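Local atomic coordinates of heavy metal cation tricomponent efflux pump ZneA(CzcA-like) (Cupriavidus metallidurans, PDB entry 4K0J), a protein that exports Zn(II) in exchange for protons, as the inner-membrane pump of a three-component heavy-metal efflux system of the RND superfamily. Residues C[670-676]-C[802-808]; C[927-932]-C[1004-1008]; C[329-333]-C[980-984]. All blocks are in the same frame, centred on the assembly; numbering follows the deposited sequence.

Overall arrangement
The three contacts of this chain run from the periplasmic part of the pump into the membrane. Contact 1 joins two strands of a small sheet in the porter domain. Contact 3 sits between the two levels, where the helix 323-353 meets the loop ahead of helix 986-997; its centre is 42 Å from that of contact 1 and 36 Å from that of contact 2. Contact 2 lies among the transmembrane helices, 59 Å from contact 1 centre to centre. None of them touch: contact 3 keeps about 24 Å, nearest atoms, from either of the others. Along the chain contact 3 joins the two halves of the protein, whereas contacts 1 and 2 stay within the second.

Contact 1 (C[670-676]-C[802-808]); sequences KVYGNDF and EMNKRHL
Val671 and Leu808 form an antiparallel hydrogen-bonded pair, with Val671 N 2.9 Å from Leu808 O and Leu808 N returning the bond to Val671 O. Their strands, 667-672 and 807-812, are the inner two of a four-stranded antiparallel sheet in the periplasmic porter domain, in the part probably corresponding to PC2 of AcrB. One step on, Tyr672 and His807 make a non-hydrogen-bonded pair, CA to CA 4.0 Å, and Gly673 N then bonds Arg806 O before the chain turns into helix 676-690. Val671 and Leu808 share the sheet face covered by that helix.

On the face of Tyr672 and His807 the two side chains run side by side, with rings so offset that they hardly stack. It is His807 CB that lies over the tyrosine ring, 4.0 Å from its centroid, as a CH-pi contact, while Lys805 CB comes up at the ring edge. With its CG anti to the carbonyl carbon (chi1 -62°), Tyr672 carries its hydroxyl to Glu802, where OH donates to OE1 at 2.9 Å from above the carboxylate plane. Lys670 crosses Glu802 at about a right angle, and its NZ stays 4.6 Å from OE1, too far for a salt bridge. Farther along, the bent Arg806 chain brings its guanidinium between Asn674 and Phe676, the phenyl plane turned 79° from it and Phe676 CZ 3.3 Å from Arg806 NH2.

Contact 2 (C[927-932]-C[1004-1008]); sequences NAIIMI and TLVLL
Met931 starts out with CG anti to its backbone N (chi1 163°), then bends at both following torsions, and this folded chain brings CE to within 3.7 Å of Leu1005 CD2. From the other segment Leu1008 also has CG opposite its own N (chi1 -167°), which sends the isobutyl group in among Ala928, Met931 and Ile932. Its CD2 lies 4.0 Å from Ala928 CB; its CG meets Ile932 CD1 at 3.7 Å, the two side chains crossing at about a right angle. Ala928 and Ile932 are one helical turn apart, so the leucine spans both.

The partners are the tenth and twelfth of the transmembrane helices of the RND fold, and the second of them is interrupted here: Leu1005 and Val1006 break the helical run, and Val1006 sits at the N-cap of helix 1007-1015. Leu1005 also packs on Val961 and Leu962 of helix 958-970, a third wall to the apolar cluster. The polar groups of Asn927 and Thr1004 bond outside the contact. Asn927 OD1 is bonded to Thr964 OG1, and Thr1004 turns OG1 back to Ala1000 O, presenting its methyl CG2 to the helix at 4.0 Å from Ala928 CA.

Contact 3 (C[329-333]-C[980-984]); sequences ATVHT and GLGSD
Ala329 opens the contact with its methyl: CB rests 3.6 Å from Leu981 CD1, and the leucine's CB lies close by as well, so the small side chain is met by the root and one branch of the larger one. Leu981 also touches Asp551 and Tyr618. Thr330, next along helix 323-353, contributes backbone more than side chain. Its CA points a hydrogen at Leu981 O, the two heavy atoms 3.2 Å apart with an angle of 151° at the hydrogen, while its OG1 is bonded back to Leu326 O within the helix.

One turn after Ala329, Thr333 brings both branches to the loop. With OG1 anti to the carbonyl carbon (chi1 -64°), the hydroxyl faces back down the helix, 3.0 Å from Leu981 O and 2.9 Å from Ala329 O; one hydroxyl proton has both carbonyls within reach, and the model does not settle which receives it. The other branch, CG2, packs 3.7 Å from Ser983 CB. Leu981 O is thus approached by Thr330 CA and Thr333 OG1 together.

At the end of 980-984, still in the loop, Asp984 forms a salt bridge with Arg987 of helix 986-997. The loop itself is a type II beta turn from Gly980 to Ser983, with Gly982 at its third position, docked against a helix that runs on into the second transmembrane span of the RND fold.

Contact 1 (C[670-676]-C[802-808])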
ATOM      1  N   LYS C 670      36.564  -7.202  -3.583  1.00 42.43           N
ATOM      2  CA  LYS C 670      36.439  -5.772  -3.366  1.00 45.74           C
ATOM      3  C   LYS C 670      37.551  -5.231  -2.468  1.00 52.70           C
ATOM      4  O   LYS C 670      37.674  -5.633  -1.308  1.00 64.80           O
ATOM      5  CB  LYS C 670      35.060  -5.460  -2.778  1.00 51.35           C
ATOM      6  CG  LYS C 670      33.897  -5.933  -3.648  1.00 53.25           C
ATOM      7  CD  LYS C 670      32.548  -5.716  -2.965  1.00 66.07           C
ATOM      8  CE  LYS C 670      32.241  -6.794  -1.923  1.00 74.80           C
ATOM      9  NZ  LYS C 670      31.768  -8.079  -2.509  1.00 77.00           N
ATOM     10  N   VAL C 671      38.361  -4.328  -3.022  1.00 42.56           N
ATOM     11  CA  VAL C 671      39.456  -3.672  -2.301  1.00 45.29           C
ATOM     12  C   VAL C 671      39.051  -2.266  -1.863  1.00 47.29           C
ATOM     13  O   VAL C 671      39.007  -1.339  -2.672  1.00 53.95           O
ATOM     14  CB  VAL C 671      40.729  -3.577  -3.173  1.00 50.64           C
ATOM     15  CG1 VAL C 671      41.799  -2.742  -2.491  1.00 45.34           C
ATOM     16  CG2 VAL C 671      41.259  -4.965  -3.491  1.00 62.98           C
ATOM     17  N   TYR C 672      38.758  -2.116  -0.578  1.00 45.86           N
ATOM     18  CA  TYR C 672      38.179  -0.885  -0.061  1.00 50.62           C
ATOM     19  C   TYR C 672      39.251   0.112   0.341  1.00 47.21           C
ATOM     20  O   TYR C 672      40.373  -0.271   0.643  1.00 48.12           O
ATOM     21  CB  TYR C 672      37.290  -1.196   1.145  1.00 57.25           C
ATOM     22  CG  TYR C 672      36.110  -2.086   0.828  1.00 56.55           C
ATOM     23  CD1 TYR C 672      34.857  -1.543   0.585  1.00 51.50           C
ATOM     24  CD2 TYR C 672      36.246  -3.469   0.775  1.00 57.71           C
ATOM     25  CE1 TYR C 672      33.779  -2.342   0.297  1.00 46.96           C
ATOM     26  CE2 TYR C 672      35.169  -4.282   0.488  1.00 49.00           C
ATOM     27  CZ  TYR C 672      33.937  -3.709   0.247  1.00 49.67           C
ATOM     28  OH  TYR C 672      32.849  -4.501  -0.041  1.00 54.17           O
ATOM     29  N   GLY C 673      38.900   1.394   0.355  1.00 47.07           N
ATOM     30  CA  GLY C 673      39.821   2.425   0.800  1.00 48.13           C
ATOM     31  C   GLY C 673      39.573   3.766   0.138  1.00 52.76           C
ATOM     32  O   GLY C 673      39.183   3.823  -1.029  1.00 54.56           O
ATOM     33  N   ASN C 674      39.818   4.847   0.876  1.00 48.55           N
ATOM     34  CA  ASN C 674      39.488   6.184   0.399  1.00 71.15           C
ATOM     35  C   ASN C 674      40.534   6.775  -0.546  1.00 79.08           C
ATOM     36  O   ASN C 674      40.387   7.899  -1.027  1.00 82.50           O
ATOM     37  CB  ASN C 674      39.233   7.128   1.576  1.00 64.46           C
ATOM     38  CG  ASN C 674      38.440   8.356   1.173  1.00 72.99           C
ATOM     39  OD1 ASN C 674      37.209   8.319   1.094  1.00 74.47           O
ATOM     40  ND2 ASN C 674      39.142   9.452   0.904  1.00 76.58           N
ATOM     41  N   ASP C 675      41.584   6.006  -0.817  1.00 84.48           N
ATOM     42  CA  ASP C 675      42.628   6.441  -1.741  1.00 86.59           C
ATOM     43  C   ASP C 675      42.529   5.696  -3.069  1.00 73.50           C
ATOM     44  O   ASP C 675      42.504   4.468  -3.096  1.00 75.95           O
ATOM     45  CB  ASP C 675      44.013   6.226  -1.128  1.00 93.59           C
ATOM     46  CG  ASP C 675      45.131   6.715  -2.030  1.00 90.76           C
ATOM     47  OD1 ASP C 675      46.223   6.112  -2.003  1.00 76.68           O
ATOM     48  OD2 ASP C 675      44.918   7.704  -2.765  1.00 99.54           O
ATOM     49  N   PHE C 676      42.482   6.442  -4.168  1.00 57.18           N
ATOM     50  CA  PHE C 676      42.344   5.842  -5.491  1.00 52.27           C
ATOM     51  C   PHE C 676      43.605   5.083  -5.913  1.00 48.25           C
ATOM     52  O   PHE C 676      43.545   3.902  -6.291  1.00 51.36           O
ATOM     53  CB  PHE C 676      41.976   6.913  -6.523  1.00 38.56           C
ATOM     54  CG  PHE C 676      40.573   7.437  -6.376  1.00 48.51           C
ATOM     55  CD1 PHE C 676      39.591   6.670  -5.767  1.00 55.38           C
ATOM     56  CD2 PHE C 676      40.231   8.691  -6.848  1.00 54.16           C
ATOM     57  CE1 PHE C 676      38.295   7.147  -5.629  1.00 47.05           C
ATOM     58  CE2 PHE C 676      38.935   9.171  -6.712  1.00 54.86           C
ATOM     59  CZ  PHE C 676      37.969   8.397  -6.101  1.00 42.67           C
ATOM     60  N   GLU C 802      30.430   1.729  -2.075  1.00 86.75           N
ATOM     61  CA  GLU C 802      29.522   0.701  -1.563  1.00 87.13           C
ATOM     62  C   GLU C 802      29.560   0.637  -0.047  1.00 86.52           C
ATOM     63  O   GLU C 802      30.626   0.446   0.540  1.00 98.40           O
ATOM     64  CB  GLU C 802      29.882  -0.671  -2.132  1.00 85.34           C
ATOM     65  CG  GLU C 802      29.353  -1.835  -1.309  1.00 83.19           C
ATOM     66  CD  GLU C 802      29.769  -3.178  -1.870  1.00 86.99           C
ATOM     67  OE1 GLU C 802      30.186  -4.050  -1.076  1.00 90.81           O
ATOM     68  OE2 GLU C 802      29.680  -3.359  -3.104  1.00 79.90           O
ATOM     69  N   MET C 803      28.394   0.777   0.576  1.00 81.68           N
ATOM     70  CA  MET C 803      28.285   0.832   2.031  1.00 85.66           C
ATOM     71  C   MET C 803      29.160   1.940   2.597  1.00 83.63           C
ATOM     72  O   MET C 803      29.810   1.765   3.631  1.00 79.82           O
ATOM     73  CB  MET C 803      28.654  -0.510   2.667  1.00 94.23           C
ATOM     74  CG  MET C 803      27.562  -1.549   2.574  1.00 98.60           C
ATOM     75  SD  MET C 803      26.013  -0.916   3.236  1.00 81.95           S
ATOM     76  CE  MET C 803      24.966  -2.346   3.055  1.00 63.04           C
ATOM     77  N   ASN C 804      29.180   3.072   1.896  1.00 81.18           N
ATOM     78  CA  ASN C 804      29.935   4.249   2.311  1.00 71.14           C
ATOM     79  C   ASN C 804      31.431   3.989   2.377  1.00 64.84           C
ATOM     80  O   ASN C 804      32.128   4.472   3.269  1.00 74.56           O
ATOM     81  CB  ASN C 804      29.398   4.778   3.635  1.00 74.14           C
ATOM     82  CG  ASN C 804      27.892   4.727   3.694  1.00 72.93           C
ATOM     83  OD1 ASN C 804      27.314   4.147   4.610  1.00 80.24           O
ATOM     84  ND2 ASN C 804      27.244   5.309   2.693  1.00 50.14           N
ATOM     85  N   LYS C 805      31.911   3.215   1.414  1.00 64.86           N
ATOM     86  CA  LYS C 805      33.321   2.883   1.301  1.00 67.18           C
ATOM     87  C   LYS C 805      33.744   2.940  -0.163  1.00 61.67           C
ATOM     88  O   LYS C 805      33.130   2.302  -1.023  1.00 61.19           O
ATOM     89  CB  LYS C 805      33.582   1.482   1.858  1.00 81.97           C
ATOM     90  CG  LYS C 805      33.174   1.281   3.315  1.00 92.03           C
ATOM     91  CD  LYS C 805      33.281  -0.183   3.714  1.00 94.43           C
ATOM     92  CE  LYS C 805      32.896  -0.396   5.167  1.00101.57           C
ATOM     93  NZ  LYS C 805      32.970  -1.835   5.542  1.00109.23           N
ATOM     94  N   ARG C 806      34.783   3.716  -0.446  1.00 61.19           N
ATOM     95  CA  ARG C 806      35.369   3.745  -1.778  1.00 60.85           C
ATOM     96  C   ARG C 806      36.088   2.418  -2.001  1.00 74.16           C
ATOM     97  O   ARG C 806      36.958   2.044  -1.214  1.00 87.60           O
ATOM     98  CB  ARG C 806      36.369   4.894  -1.884  1.00 62.97           C
ATOM     99  CG  ARG C 806      36.020   6.105  -1.042  1.00 77.81           C
ATOM    100  CD  ARG C 806      35.186   7.112  -1.814  1.00 85.38           C
ATOM    101  NE  ARG C 806      36.007   7.931  -2.699  1.00 87.04           N
ATOM    102  CZ  ARG C 806      36.639   9.034  -2.314  1.00 92.51           C
ATOM    103  NH1 ARG C 806      36.539   9.451  -1.059  1.00 93.32           N
ATOM    104  NH2 ARG C 806      37.366   9.720  -3.181  1.00 96.47           N
ATOM    105  N   HIS C 807      35.728   1.700  -3.060  1.00 40.83           N
ATOM    106  CA  HIS C 807      36.384   0.427  -3.339  1.00 40.60           C
ATOM    107  C   HIS C 807      36.654   0.225  -4.825  1.00 38.56           C
ATOM    108  O   HIS C 807      36.059   0.883  -5.673  1.00 37.22           O
ATOM    109  CB  HIS C 807      35.565  -0.746  -2.779  1.00 43.14           C
ATOM    110  CG  HIS C 807      34.371  -1.109  -3.609  1.00 47.09           C
ATOM    111  ND1 HIS C 807      33.234  -0.331  -3.664  1.00 39.56           N
ATOM    112  CD2 HIS C 807      34.137  -2.170  -4.418  1.00 46.00           C
ATOM    113  CE1 HIS C 807      32.356  -0.894  -4.475  1.00 46.21           C
ATOM    114  NE2 HIS C 807      32.879  -2.012  -4.944  1.00 37.94           N
ATOM    115  N   LEU C 808      37.571  -0.683  -5.129  1.00 38.70           N
ATOM    116  CA  LEU C 808      37.806  -1.105  -6.504  1.00 47.14           C
ATOM    117  C   LEU C 808      37.481  -2.584  -6.600  1.00 47.21           C
ATOM    118  O   LEU C 808      37.674  -3.325  -5.641  1.00 63.37           O
ATOM    119  CB  LEU C 808      39.254  -0.855  -6.919  1.00 57.27           C
ATOM    120  CG  LEU C 808      39.481   0.141  -8.059  1.00 55.97           C
ATOM    121  CD1 LEU C 808      39.105   1.547  -7.631  1.00 59.67           C
ATOM    122  CD2 LEU C 808      40.923   0.092  -8.541  1.00 49.36           C
TER

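Contact 2 (C[927-932]-C[1004-1008])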
ATOM      1  N   ASN C 927      11.234 -47.205   2.397  1.00 80.57           N
ATOM      2  CA  ASN C 927      11.577 -48.615   2.245  1.00 90.64           C
ATOM      3  C   ASN C 927      12.023 -49.252   3.562  1.00 96.10           C
ATOM      4  O   ASN C 927      11.588 -50.360   3.911  1.00104.27           O
ATOM      5  CB  ASN C 927      12.636 -48.809   1.157  1.00 94.05           C
ATOM      6  CG  ASN C 927      12.050 -48.748  -0.243  1.00 92.45           C
ATOM      7  OD1 ASN C 927      10.905 -49.137  -0.464  1.00 87.36           O
ATOM      8  ND2 ASN C 927      12.836 -48.258  -1.195  1.00 97.62           N
ATOM      9  N   ALA C 928      12.876 -48.541   4.297  1.00 86.43           N
ATOM     10  CA  ALA C 928      13.300 -48.999   5.619  1.00 81.27           C
ATOM     11  C   ALA C 928      12.105 -49.196   6.558  1.00 81.42           C
ATOM     12  O   ALA C 928      12.012 -50.207   7.260  1.00 87.15           O
ATOM     13  CB  ALA C 928      14.296 -48.025   6.226  1.00 77.22           C
ATOM     14  N   ILE C 929      11.193 -48.226   6.559  1.00 76.33           N
ATOM     15  CA  ILE C 929       9.997 -48.285   7.391  1.00 74.33           C
ATOM     16  C   ILE C 929       9.152 -49.500   7.055  1.00 77.24           C
ATOM     17  O   ILE C 929       8.779 -50.251   7.944  1.00 77.21           O
ATOM     18  CB  ILE C 929       9.133 -47.016   7.256  1.00 83.28           C
ATOM     19  CG1 ILE C 929       9.734 -45.874   8.076  1.00 91.18           C
ATOM     20  CG2 ILE C 929       7.711 -47.277   7.734  1.00 81.91           C
ATOM     21  CD1 ILE C 929       9.078 -44.537   7.815  1.00 93.97           C
ATOM     22  N   ILE C 930       8.857 -49.694   5.773  1.00 89.60           N
ATOM     23  CA  ILE C 930       8.063 -50.845   5.346  1.00107.06           C
ATOM     24  C   ILE C 930       8.707 -52.159   5.782  1.00113.99           C
ATOM     25  O   ILE C 930       8.048 -53.022   6.380  1.00118.22           O
ATOM     26  CB  ILE C 930       7.854 -50.856   3.823  1.00117.83           C
ATOM     27  CG1 ILE C 930       6.919 -49.718   3.414  1.00123.69           C
ATOM     28  CG2 ILE C 930       7.270 -52.187   3.373  1.00123.01           C
ATOM     29  CD1 ILE C 930       5.537 -49.825   4.021  1.00129.15           C
ATOM     30  N   MET C 931       9.999 -52.296   5.491  1.00114.62           N
ATOM     31  CA  MET C 931      10.754 -53.478   5.893  1.00116.49           C
ATOM     32  C   MET C 931      10.615 -53.760   7.389  1.00111.74           C
ATOM     33  O   MET C 931      10.100 -54.810   7.790  1.00110.45           O
ATOM     34  CB  MET C 931      12.230 -53.314   5.522  1.00119.76           C
ATOM     35  CG  MET C 931      13.164 -54.278   6.235  1.00124.05           C
ATOM     36  SD  MET C 931      12.725 -56.001   5.964  1.00122.16           S
ATOM     37  CE  MET C 931      13.161 -56.195   4.239  1.00146.26           C
ATOM     38  N   ILE C 932      11.059 -52.805   8.203  1.00105.88           N
ATOM     39  CA  ILE C 932      11.088 -52.971   9.653  1.00104.01           C
ATOM     40  C   ILE C 932       9.699 -53.177  10.258  1.00103.52           C
ATOM     41  O   ILE C 932       9.543 -53.909  11.232  1.00107.57           O
ATOM     42  CB  ILE C 932      11.825 -51.791  10.337  1.00104.58           C
ATOM     43  CG1 ILE C 932      13.197 -52.246  10.834  1.00109.27           C
ATOM     44  CG2 ILE C 932      11.016 -51.214  11.490  1.00105.43           C
ATOM     45  CD1 ILE C 932      14.058 -52.862   9.757  1.00113.67           C
ATOM     46  N   THR C1004      19.337 -52.128   2.477  1.00108.42           N
ATOM     47  CA  THR C1004      18.064 -52.121   3.187  1.00102.19           C
ATOM     48  C   THR C1004      17.572 -53.551   3.347  1.00111.15           C
ATOM     49  O   THR C1004      16.822 -53.864   4.270  1.00116.63           O
ATOM     50  CB  THR C1004      16.991 -51.329   2.419  1.00 97.33           C
ATOM     51  OG1 THR C1004      17.542 -50.092   1.954  1.00105.11           O
ATOM     52  CG2 THR C1004      15.792 -51.042   3.310  1.00 90.53           C
ATOM     53  N   LEU C1005      18.007 -54.419   2.439  1.00112.48           N
ATOM     54  CA  LEU C1005      17.541 -55.800   2.413  1.00106.90           C
ATOM     55  C   LEU C1005      18.590 -56.772   2.940  1.00108.29           C
ATOM     56  O   LEU C1005      18.353 -57.979   2.983  1.00106.35           O
ATOM     57  CB  LEU C1005      17.138 -56.192   0.992  1.00100.30           C
ATOM     58  CG  LEU C1005      16.140 -55.250   0.320  1.00 94.83           C
ATOM     59  CD1 LEU C1005      15.807 -55.722  -1.089  1.00 91.10           C
ATOM     60  CD2 LEU C1005      14.881 -55.121   1.163  1.00 94.78           C
ATOM     61  N   VAL C1006      19.746 -56.250   3.338  1.00114.75           N
ATOM     62  CA  VAL C1006      20.829 -57.098   3.831  1.00125.27           C
ATOM     63  C   VAL C1006      21.303 -56.697   5.227  1.00146.07           C
ATOM     64  O   VAL C1006      21.073 -57.416   6.198  1.00147.37           O
ATOM     65  CB  VAL C1006      22.037 -57.103   2.870  1.00116.42           C
ATOM     66  CG1 VAL C1006      23.145 -57.986   3.420  1.00117.99           C
ATOM     67  CG2 VAL C1006      21.616 -57.576   1.487  1.00109.24           C
ATOM     68  N   LEU C1007      21.970 -55.551   5.324  1.00 74.96           N
ATOM     69  CA  LEU C1007      22.514 -55.090   6.598  1.00 97.02           C
ATOM     70  C   LEU C1007      21.414 -54.714   7.587  1.00 97.79           C
ATOM     71  O   LEU C1007      21.611 -54.766   8.801  1.00 98.13           O
ATOM     72  CB  LEU C1007      23.445 -53.893   6.388  1.00111.24           C
ATOM     73  CG  LEU C1007      24.685 -54.086   5.513  1.00120.20           C
ATOM     74  CD1 LEU C1007      25.410 -52.763   5.344  1.00121.56           C
ATOM     75  CD2 LEU C1007      25.615 -55.136   6.105  1.00122.25           C
ATOM     76  N   LEU C1008      20.257 -54.335   7.058  1.00 98.67           N
ATOM     77  CA  LEU C1008      19.155 -53.859   7.890  1.00102.47           C
ATOM     78  C   LEU C1008      18.430 -54.958   8.688  1.00103.66           C
ATOM     79  O   LEU C1008      18.179 -54.779   9.884  1.00105.12           O
ATOM     80  CB  LEU C1008      18.170 -53.021   7.065  1.00106.18           C
ATOM     81  CG  LEU C1008      17.155 -52.208   7.866  1.00111.33           C
ATOM     82  CD1 LEU C1008      17.878 -51.246   8.793  1.00112.74           C
ATOM     83  CD2 LEU C1008      16.205 -51.461   6.941  1.00110.97           C
TER

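Contact 3 (C[329-333]-C[980-984])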
ATOM      1  N   ALA C 329      12.056 -24.373 -25.477  1.00 46.41           N
ATOM      2  CA  ALA C 329      13.054 -25.404 -25.218  1.00 49.07           C
ATOM      3  C   ALA C 329      12.878 -26.012 -23.827  1.00 60.42           C
ATOM      4  O   ALA C 329      13.111 -27.208 -23.627  1.00 75.72           O
ATOM      5  CB  ALA C 329      14.449 -24.841 -25.380  1.00 50.89           C
ATOM      6  N   THR C 330      12.451 -25.185 -22.877  1.00 54.61           N
ATOM      7  CA  THR C 330      12.229 -25.644 -21.510  1.00 52.74           C
ATOM      8  C   THR C 330      11.013 -26.564 -21.399  1.00 64.19           C
ATOM      9  O   THR C 330      11.089 -27.610 -20.752  1.00 65.70           O
ATOM     10  CB  THR C 330      12.108 -24.471 -20.519  1.00 46.35           C
ATOM     11  OG1 THR C 330      13.354 -23.767 -20.459  1.00 51.82           O
ATOM     12  CG2 THR C 330      11.779 -24.981 -19.134  1.00 38.25           C
ATOM     13  N   VAL C 331       9.899 -26.199 -22.031  1.00 69.83           N
ATOM     14  CA  VAL C 331       8.719 -27.069 -21.993  1.00 76.08           C
ATOM     15  C   VAL C 331       8.924 -28.334 -22.820  1.00 70.46           C
ATOM     16  O   VAL C 331       8.291 -29.354 -22.560  1.00 81.85           O
ATOM     17  CB  VAL C 331       7.415 -26.368 -22.445  1.00 88.98           C
ATOM     18  CG1 VAL C 331       7.142 -25.140 -21.596  1.00 89.74           C
ATOM     19  CG2 VAL C 331       7.468 -26.013 -23.921  1.00 98.55           C
ATOM     20  N   HIS C 332       9.805 -28.266 -23.812  1.00 55.51           N
ATOM     21  CA  HIS C 332      10.138 -29.451 -24.591  1.00 61.75           C
ATOM     22  C   HIS C 332      10.982 -30.404 -23.755  1.00 63.25           C
ATOM     23  O   HIS C 332      10.740 -31.612 -23.742  1.00 65.97           O
ATOM     24  CB  HIS C 332      10.878 -29.083 -25.880  1.00 67.48           C
ATOM     25  CG  HIS C 332      11.229 -30.267 -26.731  1.00 75.39           C
ATOM     26  ND1 HIS C 332      12.377 -31.006 -26.542  1.00 78.94           N
ATOM     27  CD2 HIS C 332      10.581 -30.840 -27.772  1.00 77.24           C
ATOM     28  CE1 HIS C 332      12.421 -31.983 -27.431  1.00 79.04           C
ATOM     29  NE2 HIS C 332      11.344 -31.904 -28.190  1.00 79.45           N
ATOM     30  N   THR C 333      11.969 -29.851 -23.056  1.00 59.03           N
ATOM     31  CA  THR C 333      12.853 -30.649 -22.213  1.00 59.43           C
ATOM     32  C   THR C 333      12.117 -31.276 -21.029  1.00 66.52           C
ATOM     33  O   THR C 333      12.238 -32.477 -20.775  1.00 72.74           O
ATOM     34  CB  THR C 333      14.018 -29.807 -21.698  1.00 63.00           C
ATOM     35  OG1 THR C 333      14.820 -29.389 -22.807  1.00 67.39           O
ATOM     36  CG2 THR C 333      14.871 -30.611 -20.737  1.00 72.38           C
ATOM     37  N   GLY C 980      19.224 -30.616 -23.776  1.00136.31           N
ATOM     38  CA  GLY C 980      18.158 -29.637 -23.866  1.00124.22           C
ATOM     39  C   GLY C 980      18.213 -28.567 -22.793  1.00111.00           C
ATOM     40  O   GLY C 980      18.806 -28.764 -21.729  1.00113.81           O
ATOM     41  N   LEU C 981      17.589 -27.427 -23.081  1.00 90.27           N
ATOM     42  CA  LEU C 981      17.519 -26.321 -22.136  1.00 71.83           C
ATOM     43  C   LEU C 981      16.433 -26.581 -21.102  1.00 64.52           C
ATOM     44  O   LEU C 981      15.270 -26.764 -21.456  1.00 55.71           O
ATOM     45  CB  LEU C 981      17.215 -25.014 -22.869  1.00 40.87           C
ATOM     46  CG  LEU C 981      18.207 -24.537 -23.927  1.00 41.19           C
ATOM     47  CD1 LEU C 981      17.653 -23.324 -24.648  1.00 40.91           C
ATOM     48  CD2 LEU C 981      19.559 -24.219 -23.299  1.00 45.70           C
ATOM     49  N   GLY C 982      16.812 -26.594 -19.827  1.00 67.77           N
ATOM     50  CA  GLY C 982      15.846 -26.767 -18.757  1.00 67.77           C
ATOM     51  C   GLY C 982      16.114 -27.990 -17.907  1.00 68.62           C
ATOM     52  O   GLY C 982      15.400 -28.262 -16.942  1.00 62.18           O
ATOM     53  N   SER C 983      17.151 -28.732 -18.272  1.00 77.36           N
ATOM     54  CA  SER C 983      17.545 -29.914 -17.525  1.00 84.52           C
ATOM     55  C   SER C 983      18.796 -29.615 -16.721  1.00 85.44           C
ATOM     56  O   SER C 983      19.418 -30.516 -16.164  1.00 90.21           O
ATOM     57  CB  SER C 983      17.815 -31.073 -18.480  1.00 94.08           C
ATOM     58  OG  SER C 983      18.880 -30.761 -19.364  1.00 95.23           O
ATOM     59  N   ASP C 984      19.162 -28.341 -16.664  1.00 87.10           N
ATOM     60  CA  ASP C 984      20.403 -27.932 -16.018  1.00 89.34           C
ATOM     61  C   ASP C 984      20.217 -27.630 -14.536  1.00 76.12           C
ATOM     62  O   ASP C 984      20.911 -26.786 -13.979  1.00 87.80           O
ATOM     63  CB  ASP C 984      20.998 -26.713 -16.729  1.00 94.69           C
ATOM     64  CG  ASP C 984      21.541 -27.045 -18.103  1.00 96.21           C
ATOM     65  OD1 ASP C 984      22.753 -27.328 -18.205  1.00 99.94           O
ATOM     66  OD2 ASP C 984      20.764 -27.017 -19.082  1.00 93.75           O
TER